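Local coordinates for protein oligogalacturonate lyase (Yersinia enterocolitica subsp. enterocolitica, PDB 3PE7) that probably cleaves oligogalacturonates, short pectin fragments, by beta-elimination in the cytoplasm, using a manganese site on a seven-bladed beta-propeller, at residues P151-D154 with W155-H159; L220-D224 with G225-R229. All coordinates share one frame; numbering follows the deposited sequence.

Contact 1. Residues P151-D154 with W155-H159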
loop_
_atom_site.group_PDB
_atom_site.type_symbol
_atom_site.label_atom_id
_atom_site.label_comp_id
_atom_site.label_asym_id
_atom_site.label_seq_id
_atom_site.Cartn_x
_atom_site.Cartn_y
_atom_site.Cartn_z
ATOM N N PRO A 151 19.469 -7.893 -4.151
ATOM C CA PRO A 151 18.717 -7.401 -2.994
ATOM C C PRO A 151 18.795 -5.873 -2.889
ATOM O O PRO A 151 19.892 -5.303 -2.895
ATOM C CB PRO A 151 19.432 -8.058 -1.794
ATOM C CG PRO A 151 20.178 -9.200 -2.346
ATOM C CD PRO A 151 20.522 -8.856 -3.769
ATOM N N LEU A 152 17.642 -5.206 -2.826
ATOM C CA LEU A 152 17.630 -3.743 -2.861
ATOM C C LEU A 152 17.505 -3.207 -1.445
ATOM O O LEU A 152 16.455 -2.665 -1.043
ATOM C CB LEU A 152 16.492 -3.249 -3.754
ATOM C CG LEU A 152 16.640 -3.663 -5.230
ATOM C CD1 LEU A 152 15.400 -3.256 -6.044
ATOM C CD2 LEU A 152 17.919 -3.093 -5.858
ATOM N N THR A 153 18.589 -3.369 -0.691
ATOM C CA THR A 153 18.537 -3.191 0.762
ATOM C C THR A 153 18.801 -1.763 1.231
ATOM O O THR A 153 18.661 -1.463 2.423
ATOM C CB THR A 153 19.502 -4.147 1.478
ATOM O OG1 THR A 153 20.836 -3.883 1.033
ATOM C CG2 THR A 153 19.120 -5.616 1.203
ATOM N N ASP A 154 19.198 -0.889 0.305
ATOM C CA ASP A 154 19.369 0.532 0.582
ATOM C C ASP A 154 19.059 1.344 -0.676
ATOM O O ASP A 154 18.911 0.777 -1.767
ATOM C CB ASP A 154 20.783 0.856 1.123
ATOM C CG ASP A 154 21.890 0.546 0.121
ATOM O OD1 ASP A 154 21.931 1.178 -0.963
ATOM O OD2 ASP A 154 22.741 -0.331 0.431
ATOM N N TRP A 155 18.984 2.666 -0.526
ATOM C CA TRP A 155 18.568 3.544 -1.624
ATOM C C TRP A 155 19.576 3.731 -2.750
ATOM O O TRP A 155 19.183 4.004 -3.884
ATOM C CB TRP A 155 18.040 4.880 -1.081
ATOM C CG TRP A 155 16.745 4.657 -0.358
ATOM C CD1 TRP A 155 16.546 4.669 0.993
ATOM C CD2 TRP A 155 15.483 4.319 -0.948
ATOM N NE1 TRP A 155 15.230 4.387 1.284
ATOM C CE2 TRP A 155 14.554 4.166 0.111
ATOM C CE3 TRP A 155 15.038 4.146 -2.271
ATOM C CZ2 TRP A 155 13.210 3.847 -0.108
ATOM C CZ3 TRP A 155 13.698 3.827 -2.489
ATOM C CH2 TRP A 155 12.801 3.679 -1.408
ATOM N N LYS A 156 20.868 3.557 -2.454
ATOM C CA LYS A 156 21.886 3.525 -3.498
ATOM C C LYS A 156 21.720 2.322 -4.440
ATOM O O LYS A 156 21.811 2.467 -5.663
ATOM C CB LYS A 156 23.305 3.575 -2.889
ATOM C CG LYS A 156 24.446 3.498 -3.892
ATOM C CD LYS A 156 24.511 4.739 -4.794
ATOM C CE LYS A 156 25.688 4.663 -5.747
ATOM N NZ LYS A 156 25.731 5.806 -6.718
ATOM N N LYS A 157 21.482 1.139 -3.870
ATOM C CA LYS A 157 21.220 -0.055 -4.668
ATOM C C LYS A 157 19.967 0.167 -5.521
ATOM O O LYS A 157 19.955 -0.172 -6.702
ATOM C CB LYS A 157 21.027 -1.286 -3.771
ATOM C CG LYS A 157 22.314 -1.803 -3.108
ATOM C CD LYS A 157 21.970 -2.751 -1.968
ATOM C CE LYS A 157 23.215 -3.384 -1.347
ATOM N NZ LYS A 157 24.104 -2.394 -0.670
ATOM N N PHE A 158 18.936 0.745 -4.910
ATOM C CA PHE A 158 17.659 1.024 -5.583
ATOM C C PHE A 158 17.868 1.979 -6.754
ATOM O O PHE A 158 17.314 1.768 -7.840
ATOM C CB PHE A 158 16.646 1.593 -4.574
ATOM C CG PHE A 158 15.195 1.537 -5.034
ATOM C CD1 PHE A 158 14.372 0.457 -4.689
ATOM C CD2 PHE A 158 14.654 2.581 -5.773
ATOM C CE1 PHE A 158 13.036 0.407 -5.106
ATOM C CE2 PHE A 158 13.320 2.547 -6.200
ATOM C CZ PHE A 158 12.507 1.469 -5.861
ATOM N N HIS A 159 18.700 3.006 -6.551
ATOM C CA HIS A 159 19.034 3.960 -7.611
ATOM C C HIS A 159 19.774 3.314 -8.781
ATOM O O HIS A 159 19.352 3.440 -9.941
ATOM C CB HIS A 159 19.841 5.140 -7.040
ATOM C CG HIS A 159 20.156 6.202 -8.050
ATOM N ND1 HIS A 159 21.317 6.200 -8.792
ATOM C CD2 HIS A 159 19.455 7.286 -8.450
ATOM C CE1 HIS A 159 21.325 7.251 -9.595
ATOM N NE2 HIS A 159 20.202 7.920 -9.414
#
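Asp-154 meets Lys-157 with both of its carboxylate oxygens, one for the backbone and one for the side chain. OD1 of Asp-154 accepts from Lys-157 N at 2.9 Å in a nearly straight bond. Asp-154 OD2 forms a salt bridge to Lys-157 NZ at 2.7 Å. Both donors come in on the syn side but out of the carboxylate plane, by 31° for the amide and 25° for the ammonium. The carboxylate gets there because CG sits between the backbone N and the carbonyl carbon (chi1 63°), which folds the group over the first turn. Lys-157 answers by running extended along CG and CD and then bending only at its last torsion, so that NZ turns back to OD2. On the way, its CD lies 3.4 Å from Pro-151 O and its CE 3.4 Å from Thr-153 OG1.

This is an N-cap: Asp-154 immediately precedes helix 155-161, the one helix of this beta-propeller chain, and its own carbonyl O takes the first i-to-i+4 bond, from Phe-158 N at 3.1 Å. The negative charge at the helix N terminus probably also suits the helix dipole.

A second, apolar cluster forms beside the cap. Leu-152 CD1 approaches Phe-158 CD1 at 4.1 Å, the two side chains crossing at about a right angle, and Trp-189 packs against both. Over one face of the Phe-158 ring lies Trp-155 CZ3, offset toward the rim. The Trp-155 side chain also comes within about 5 Å of that of Gln-350, a ligand of the manganese.

Contact 2. Residues L220-D224 with G225-R229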
loop_
_atom_site.group_PDB
_atom_site.type_symbol
_atom_site.label_atom_id
_atom_site.label_comp_id
_atom_site.label_asym_id
_atom_site.label_seq_id
_atom_site.Cartn_x
_atom_site.Cartn_y
_atom_site.Cartn_z
ATOM N N LEU A 220 -0.658 1.914 -18.708
ATOM C CA LEU A 220 -1.759 0.977 -18.672
ATOM C C LEU A 220 -1.496 -0.087 -19.732
ATOM O O LEU A 220 -0.831 0.168 -20.740
ATOM C CB LEU A 220 -3.088 1.669 -18.985
ATOM C CG LEU A 220 -3.596 2.782 -18.081
ATOM C CD1 LEU A 220 -4.909 3.288 -18.672
ATOM C CD2 LEU A 220 -3.850 2.239 -16.676
ATOM N N ILE A 221 -2.023 -1.279 -19.497
ATOM C CA ILE A 221 -2.014 -2.327 -20.521
ATOM C C ILE A 221 -3.283 -3.147 -20.364
ATOM O O ILE A 221 -3.842 -3.252 -19.256
ATOM C CB ILE A 221 -0.730 -3.216 -20.420
ATOM C CG1 ILE A 221 -0.514 -4.055 -21.689
ATOM C CG2 ILE A 221 -0.741 -4.076 -19.142
ATOM C CD1 ILE A 221 0.900 -4.657 -21.772
ATOM N N ASN A 222 -3.761 -3.718 -21.466
ATOM C CA ASN A 222 -4.867 -4.657 -21.376
ATOM C C ASN A 222 -4.400 -5.952 -20.750
ATOM O O ASN A 222 -3.216 -6.314 -20.857
ATOM C CB ASN A 222 -5.472 -4.941 -22.754
ATOM C CG ASN A 222 -6.156 -3.731 -23.369
ATOM O OD1 ASN A 222 -6.427 -2.724 -22.708
ATOM N ND2 ASN A 222 -6.473 -3.847 -24.651
ATOM N N GLU A 223 -5.334 -6.656 -20.117
ATOM C CA GLU A 223 -5.051 -7.923 -19.457
ATOM C C GLU A 223 -4.398 -8.934 -20.398
ATOM O O GLU A 223 -3.580 -9.738 -19.968
ATOM C CB GLU A 223 -6.331 -8.508 -18.883
ATOM C CG GLU A 223 -6.112 -9.574 -17.831
ATOM C CD GLU A 223 -7.394 -10.194 -17.379
ATOM O OE1 GLU A 223 -7.451 -10.644 -16.216
ATOM O OE2 GLU A 223 -8.357 -10.217 -18.187
ATOM N N ASP A 224 -4.749 -8.883 -21.681
ATOM C CA ASP A 224 -4.204 -9.855 -22.629
ATOM C C ASP A 224 -2.858 -9.424 -23.214
ATOM O O ASP A 224 -2.333 -10.085 -24.117
ATOM C CB ASP A 224 -5.228 -10.164 -23.731
ATOM C CG ASP A 224 -5.547 -8.952 -24.594
ATOM O OD1 ASP A 224 -4.900 -7.885 -24.449
ATOM O OD2 ASP A 224 -6.459 -9.059 -25.436
ATOM N N GLY A 225 -2.292 -8.326 -22.695
ATOM C CA GLY A 225 -1.011 -7.815 -23.173
ATOM C C GLY A 225 -1.066 -6.797 -24.294
ATOM O O GLY A 225 -0.043 -6.189 -24.641
ATOM N N THR A 226 -2.254 -6.574 -24.860
ATOM C CA THR A 226 -2.396 -5.607 -25.941
ATOM C C THR A 226 -2.541 -4.178 -25.425
ATOM O O THR A 226 -2.831 -3.961 -24.243
ATOM C CB THR A 226 -3.605 -5.921 -26.874
ATOM O OG1 THR A 226 -4.833 -5.780 -26.149
ATOM C CG2 THR A 226 -3.509 -7.315 -27.451
ATOM N N ASN A 227 -2.319 -3.215 -26.318
ATOM C CA ASN A 227 -2.668 -1.812 -26.099
ATOM C C ASN A 227 -1.915 -1.186 -24.925
ATOM O O ASN A 227 -2.509 -0.504 -24.087
ATOM C CB ASN A 227 -4.177 -1.654 -25.890
ATOM C CG ASN A 227 -4.717 -0.365 -26.482
ATOM O OD1 ASN A 227 -5.007 0.587 -25.759
ATOM N ND2 ASN A 227 -4.875 -0.337 -27.818
ATOM N N MET A 228 -0.612 -1.433 -24.870
ATOM C CA MET A 228 0.213 -0.789 -23.861
ATOM C C MET A 228 0.322 0.701 -24.175
ATOM O O MET A 228 0.713 1.087 -25.278
ATOM C CB MET A 228 1.591 -1.459 -23.787
ATOM C CG MET A 228 2.488 -0.890 -22.697
ATOM S SD MET A 228 4.101 -1.693 -22.619
ATOM C CE MET A 228 4.793 -1.230 -24.207
ATOM N N ARG A 229 -0.040 1.543 -23.210
ATOM C CA ARG A 229 -0.039 2.984 -23.424
ATOM C C ARG A 229 0.308 3.735 -22.146
ATOM O O ARG A 229 -0.013 3.291 -21.064
ATOM C CB ARG A 229 -1.386 3.466 -23.989
ATOM C CG ARG A 229 -2.588 3.453 -23.023
ATOM C CD ARG A 229 -3.263 2.101 -23.007
ATOM N NE ARG A 229 -4.604 2.105 -22.415
ATOM C CZ ARG A 229 -5.233 1.010 -21.995
ATOM N NH1 ARG A 229 -6.450 1.099 -21.471
ATOM N NH2 ARG A 229 -4.642 -0.180 -22.085
HETATM O O HOH W 1 -7.610 -1.559 -20.821
#
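Leu-220 and Arg-229 are an antiparallel hydrogen-bonded pair, and their side chains stay together on one face of the sheet. Leu-220 N reaches Arg-229 O at 2.8 Å, and the return bond runs from Arg-229 N to Leu-220 O. Leu-220 CB lies over the centre of the guanidinium, while Asn-227 OD1 covers the opposite face nearer the rim. Arg-229 can lie back over its partner because its chain bends at chi2 (-86°).

This is the beta-hairpin between strands 218-222 and 229-230, at the edge of a propeller blade; its packed side is Ile-221 CD1, 3.8 Å from Met-228 CB, with Phe-205 of the neighbouring strand touching both side chains. A type I turn runs from Asn-222 to Gly-225, whose positive phi (91°) would jam a CB against the preceding carbonyl O.

The outer side, toward solvent, is polar. Asp-224 OD1 takes two bonds from Thr-226: the hydroxyl OG1 at 2.7 Å on the syn lone pair, and the backbone N at 3.0 Å from the anti side. OG1 in turn accepts from Asn-222 ND2 at 2.9 Å. The other end of that amide, OD1, receives Arg-229 NH2 at 3.2 Å, a bond bent to 137° with the donor above the carbonyl plane, and a water bridges OD1 to Arg-229 NH1. NH2 also donates to Asn-227 O.

Donors and acceptors thus run in one direction, from Arg-229 through Asn-222 and Thr-226 to Asp-224, which fixes the Asn-222 amide flip and probably lets the positive and negative ends favour each other through the chain.

How the contacts relate
Going from the N terminus, contact 1 comes first, in the excursion between strands 138-145 and 168-174, which are neighbours in one four-stranded sheet. There the loop 151-154 runs straight into the start of helix 155-161, and the contact closes the first helical turn, close to the manganese site. The chain then finishes that sheet, enters the next through strands 190-196 and 202-207, and reaches contact 2, which closes the turn between strand 218-222 and the outermost strand 229-230. The two contacts follow in series, neither nested nor crossing. The centres of contact 1 and contact 2 are about 29 Å apart. Nearest atoms of contact 1 and contact 2 are about 18 Å apart, so the two do not touch.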